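Long-range contact in phenylacetate-coenzyme A ligase (Bacteroides vulgatus, PDB 3LAX), which belongs to the AMP-binding enzyme family, the fragment here comprising its small alpha/beta C-terminal domain: residues 44-56 against 82-94. Numbering follows the deposited sequence. Where two conformers were deposited one is given.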
loop_
_atom_site.group_PDB
_atom_site.type_symbol
_atom_site.label_atom_id
_atom_site.label_comp_id
_atom_site.label_asym_id
_atom_site.label_seq_id
_atom_site.Cartn_x
_atom_site.Cartn_y
_atom_site.Cartn_z
ATOM N N ASP A 44 14.161 7.031 2.277
ATOM C CA ASP A 44 12.888 6.904 1.587
ATOM C C ASP A 44 11.974 5.914 2.293
ATOM O O ASP A 44 12.419 4.880 2.796
ATOM C CB ASP A 44 13.110 6.447 0.147
ATOM C CG ASP A 44 13.810 7.490 -0.699
ATOM O OD1 ASP A 44 13.926 8.656 -0.248
ATOM O OD2 ASP A 44 14.238 7.134 -1.820
ATOM N N GLU A 45 10.689 6.236 2.314
ATOM C CA GLU A 45 9.696 5.378 2.932
ATOM C C GLU A 45 8.569 5.112 1.946
ATOM O O GLU A 45 8.231 5.972 1.137
ATOM C CB GLU A 45 9.124 6.037 4.184
ATOM C CG GLU A 45 9.920 5.815 5.453
ATOM C CD GLU A 45 9.094 6.101 6.694
ATOM O OE1 GLU A 45 8.853 7.292 6.994
ATOM O OE2 GLU A 45 8.677 5.132 7.367
HETATM N N MSE A 46 7.993 3.917 2.020
HETATM C CA MSE A 46 6.791 3.591 1.272
HETATM C C MSE A 46 5.634 3.412 2.236
HETATM O O MSE A 46 5.746 2.655 3.192
HETATM C CB MSE A 46 6.968 2.294 0.472
HETATM C CG MSE A 46 5.664 1.788 -0.136
HETATM SE SE MSE A 46 5.734 0.077 -1.061
HETATM C CE MSE A 46 6.791 0.649 -2.564
ATOM N N THR A 47 4.531 4.109 1.978
ATOM C CA THR A 47 3.285 3.871 2.696
ATOM C C THR A 47 2.293 3.252 1.722
ATOM O O THR A 47 2.184 3.690 0.573
ATOM C CB THR A 47 2.704 5.183 3.268
ATOM O OG1 THR A 47 3.643 5.755 4.185
ATOM C CG2 THR A 47 1.384 4.916 3.995
ATOM N N VAL A 48 1.585 2.218 2.170
ATOM C CA VAL A 48 0.524 1.638 1.379
ATOM C C VAL A 48 -0.790 1.844 2.135
ATOM O O VAL A 48 -1.033 1.198 3.153
ATOM C CB VAL A 48 0.766 0.138 1.091
ATOM C CG1 VAL A 48 -0.396 -0.451 0.296
ATOM C CG2 VAL A 48 2.099 -0.061 0.346
ATOM N N GLU A 49 -1.602 2.764 1.634
ATOM C CA GLU A 49 -2.950 2.972 2.162
ATOM C C GLU A 49 -3.907 2.102 1.363
ATOM O O GLU A 49 -3.814 2.013 0.138
ATOM C CB GLU A 49 -3.372 4.427 2.005
ATOM C CG GLU A 49 -2.686 5.377 2.962
ATOM C CD GLU A 49 -3.013 6.825 2.672
ATOM O OE1 GLU A 49 -2.680 7.311 1.569
ATOM O OE2 GLU A 49 -3.616 7.481 3.546
ATOM N N VAL A 50 -4.827 1.442 2.048
ATOM C CA VAL A 50 -5.836 0.661 1.349
ATOM C C VAL A 50 -7.169 0.811 2.054
ATOM O O VAL A 50 -7.245 0.821 3.287
ATOM C CB VAL A 50 -5.442 -0.835 1.183
ATOM C CG1 VAL A 50 -5.094 -1.462 2.518
ATOM C CG2 VAL A 50 -6.554 -1.613 0.480
ATOM N N GLU A 51 -8.212 0.966 1.254
ATOM C CA GLU A 51 -9.551 1.112 1.803
ATOM C C GLU A 51 -10.059 -0.196 2.367
ATOM O O GLU A 51 -9.882 -1.271 1.775
ATOM C CB GLU A 51 -10.523 1.604 0.736
ATOM C CG GLU A 51 -10.264 3.011 0.309
ATOM C CD GLU A 51 -11.374 3.578 -0.563
ATOM O OE1 GLU A 51 -12.385 2.882 -0.792
ATOM O OE2 GLU A 51 -11.226 4.728 -1.028
ATOM N N LEU A 52 -10.737 -0.091 3.504
ATOM C CA LEU A 52 -11.465 -1.218 4.040
ATOM C C LEU A 52 -12.704 -1.472 3.205
ATOM O O LEU A 52 -13.273 -0.546 2.600
ATOM C CB LEU A 52 -11.880 -0.924 5.476
ATOM C CG LEU A 52 -10.725 -0.828 6.468
ATOM C CD1 LEU A 52 -11.216 -0.196 7.768
ATOM C CD2 LEU A 52 -10.122 -2.207 6.725
ATOM N N SER A 53 -13.126 -2.729 3.166
ATOM C CA SER A 53 -14.413 -3.070 2.592
ATOM C C SER A 53 -15.520 -2.474 3.464
ATOM O O SER A 53 -15.358 -2.361 4.681
ATOM C CB SER A 53 -14.583 -4.586 2.568
ATOM O OG SER A 53 -15.913 -4.910 2.218
ATOM N N GLN A 54 -16.641 -2.098 2.861
ATOM C CA GLN A 54 -17.760 -1.606 3.666
ATOM C C GLN A 54 -18.291 -2.709 4.564
ATOM O O GLN A 54 -19.018 -2.433 5.508
ATOM C CB GLN A 54 -18.883 -1.025 2.804
ATOM C CG GLN A 54 -19.431 -1.974 1.768
ATOM C CD GLN A 54 -18.768 -1.782 0.422
ATOM O OE1 GLN A 54 -17.547 -1.911 0.296
ATOM N NE2 GLN A 54 -19.566 -1.461 -0.592
ATOM N N LEU A 55 -17.918 -3.953 4.281
ATOM C CA LEU A 55 -18.296 -5.083 5.130
ATOM C C LEU A 55 -17.435 -5.239 6.387
ATOM O O LEU A 55 -17.806 -5.995 7.291
ATOM C CB LEU A 55 -18.265 -6.392 4.332
ATOM C CG LEU A 55 -19.133 -6.435 3.070
ATOM C CD1 LEU A 55 -19.124 -7.836 2.461
ATOM C CD2 LEU A 55 -20.568 -5.960 3.372
ATOM N N PHE A 56 -16.298 -4.546 6.460
ATOM C CA PHE A 56 -15.416 -4.694 7.616
ATOM C C PHE A 56 -15.802 -3.722 8.726
ATOM O O PHE A 56 -15.629 -2.513 8.586
ATOM C CB PHE A 56 -13.938 -4.478 7.260
ATOM C CG PHE A 56 -13.009 -4.764 8.414
ATOM C CD1 PHE A 56 -12.464 -6.028 8.588
ATOM C CD2 PHE A 56 -12.734 -3.783 9.363
ATOM C CE1 PHE A 56 -11.630 -6.304 9.667
ATOM C CE2 PHE A 56 -11.903 -4.048 10.450
ATOM C CZ PHE A 56 -11.346 -5.312 10.601
ATOM N N PRO A 82 6.748 -2.131 3.781
ATOM C CA PRO A 82 5.988 -0.889 3.661
ATOM C C PRO A 82 5.281 -0.580 4.966
ATOM O O PRO A 82 5.078 -1.471 5.800
ATOM C CB PRO A 82 4.943 -1.237 2.607
ATOM C CG PRO A 82 4.668 -2.705 2.855
ATOM C CD PRO A 82 5.968 -3.304 3.340
ATOM N N ARG A 83 4.921 0.681 5.140
ATOM C CA ARG A 83 4.009 1.039 6.219
ATOM C C ARG A 83 2.588 0.906 5.695
ATOM O O ARG A 83 2.191 1.628 4.796
ATOM C CB ARG A 83 4.269 2.461 6.709
ATOM C CG ARG A 83 3.272 2.932 7.754
ATOM C CD ARG A 83 3.171 1.957 8.917
ATOM N NE ARG A 83 3.242 2.636 10.208
ATOM C CZ ARG A 83 2.245 3.339 10.743
ATOM N NH1 ARG A 83 1.094 3.464 10.094
ATOM N NH2 ARG A 83 2.404 3.924 11.924
ATOM N N VAL A 84 1.831 -0.035 6.243
ATOM C CA VAL A 84 0.471 -0.270 5.785
ATOM C C VAL A 84 -0.537 0.474 6.660
ATOM O O VAL A 84 -0.496 0.379 7.895
ATOM C CB VAL A 84 0.148 -1.780 5.769
ATOM C CG1 VAL A 84 -1.327 -2.024 5.400
ATOM C CG2 VAL A 84 1.106 -2.524 4.812
ATOM N N LYS A 85 -1.417 1.235 6.010
ATOM C CA LYS A 85 -2.457 1.979 6.711
ATOM C C LYS A 85 -3.816 1.641 6.118
ATOM O O LYS A 85 -4.066 1.894 4.938
ATOM C CB LYS A 85 -2.208 3.484 6.601
ATOM C CG LYS A 85 -0.914 3.955 7.242
ATOM C CD LYS A 85 -0.781 5.467 7.161
ATOM C CE LYS A 85 0.491 5.941 7.833
ATOM N NZ LYS A 85 0.639 7.417 7.722
ATOM N N LEU A 86 -4.699 1.082 6.943
ATOM C CA LEU A 86 -6.045 0.781 6.496
ATOM C C LEU A 86 -6.884 2.028 6.740
ATOM O O LEU A 86 -6.837 2.613 7.827
ATOM C CB LEU A 86 -6.609 -0.429 7.244
ATOM C CG LEU A 86 -5.694 -1.653 7.104
ATOM C CD1 LEU A 86 -6.315 -2.901 7.741
ATOM C CD2 LEU A 86 -5.319 -1.914 5.653
ATOM N N VAL A 87 -7.626 2.438 5.720
ATOM C CA VAL A 87 -8.391 3.675 5.768
ATOM C C VAL A 87 -9.848 3.365 5.467
ATOM O O VAL A 87 -10.160 2.333 4.865
ATOM C CB VAL A 87 -7.827 4.737 4.784
ATOM C CG1 VAL A 87 -6.359 5.033 5.109
ATOM C CG2 VAL A 87 -7.978 4.290 3.330
ATOM N N PRO A 88 -10.754 4.246 5.895
ATOM C CA PRO A 88 -12.180 3.973 5.701
ATOM C C PRO A 88 -12.570 3.880 4.232
ATOM O O PRO A 88 -11.931 4.488 3.367
ATOM C CB PRO A 88 -12.857 5.192 6.330
ATOM C CG PRO A 88 -11.850 5.744 7.281
ATOM C CD PRO A 88 -10.520 5.484 6.658
ATOM N N LYS A 89 -13.620 3.122 3.953
ATOM C CA LYS A 89 -14.146 3.063 2.605
ATOM C C LYS A 89 -14.413 4.473 2.087
ATOM O O LYS A 89 -15.020 5.300 2.782
ATOM C CB LYS A 89 -15.428 2.232 2.579
ATOM C CG LYS A 89 -16.088 2.171 1.218
ATOM C CD LYS A 89 -17.271 1.244 1.245
ATOM C CE LYS A 89 -18.278 1.576 0.157
ATOM N NZ LYS A 89 -19.378 2.448 0.674
ATOM N N GLY A 90 -13.937 4.754 0.878
ATOM C CA GLY A 90 -14.152 6.049 0.253
ATOM C C GLY A 90 -13.073 7.087 0.523
ATOM O O GLY A 90 -13.084 8.161 -0.074
ATOM N N ALA A 91 -12.127 6.767 1.403
ATOM C CA ALA A 91 -11.138 7.751 1.834
ATOM C C ALA A 91 -10.040 8.060 0.809
ATOM O O ALA A 91 -9.314 9.032 0.972
ATOM C CB ALA A 91 -10.527 7.348 3.167
ATOM N N LEU A 92 -9.911 7.248 -0.239
ATOM C CA LEU A 92 -8.860 7.490 -1.240
ATOM C C LEU A 92 -9.448 8.114 -2.501
ATOM O O LEU A 92 -10.578 7.815 -2.868
ATOM C CB LEU A 92 -8.108 6.195 -1.570
ATOM C CG LEU A 92 -7.367 5.537 -0.401
ATOM C CD1 LEU A 92 -6.734 4.219 -0.843
ATOM C CD2 LEU A 92 -6.308 6.456 0.211
ATOM N N PRO A 93 -8.691 9.002 -3.165
ATOM C CA PRO A 93 -9.255 9.653 -4.355
ATOM C C PRO A 93 -9.602 8.638 -5.447
ATOM O O PRO A 93 -8.705 7.902 -5.848
ATOM C CB PRO A 93 -8.115 10.560 -4.830
ATOM C CG PRO A 93 -7.287 10.804 -3.630
ATOM C CD PRO A 93 -7.400 9.582 -2.762
ATOM N N LYS A 94 -10.864 8.580 -5.886
ATOM C CA LYS A 94 -11.262 7.673 -6.968
ATOM C C LYS A 94 -11.037 8.330 -8.320
ATOM O O LYS A 94 -11.123 7.676 -9.366
ATOM C CB LYS A 94 -12.737 7.266 -6.863
ATOM C CG LYS A 94 -13.138 6.599 -5.566
ATOM C CD LYS A 94 -12.404 5.291 -5.344
ATOM C CE LYS A 94 -12.700 4.780 -3.946
ATOM N NZ LYS A 94 -12.680 5.906 -2.965
#
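E51 reaches out of its strand into the turn at 88-91 and is gripped there by two backbone N-H groups, with K94 as a third donor in the conformer given. G90 N comes down on OE1 at 2.9 Å from above the carboxylate plane, whereas L92 N meets OE2 from the anti side, 20° out of that plane. In the same conformer K94 NZ takes the syn lone pair of OE2 at 2.7 Å in a salt bridge and also bonds L92 O. With CG beside the backbone N (chi1 -69°) and an extended chain beyond it, the carboxylate arrives at the type II turn P88-A91. The two N-H dipoles, and the lysine's charge in this conformer, would probably favour an ionised E51, and the two backbone bonds restrict its rotation.

Six backbone hydrogen bonds join the parallel strands, running from R83 N to M46 O (2.9 Å) through L52 N to V87 O; V48 and V50 each use both N-H and C=O toward the partner strand. The segment axes come within 4.6 Å at 22°.

Apolar contacts divide between the faces. P82 CB lies beside V48 CG2 (3.8 Å) and the selenium of M46, and L86 CB meets L52 CD2 at 4.0 Å, V84 and L86 packing on helix 60-78. On the other face, L92 folds back over the strand, its CD2 4.0 Å from E49 CB and its CD1 against E51 CG.

Strand 43-52, helix 60-78 and strand 83-87 thus form a beta-alpha-beta crossover, placing 83-87 at an edge of the domain's mixed sheet.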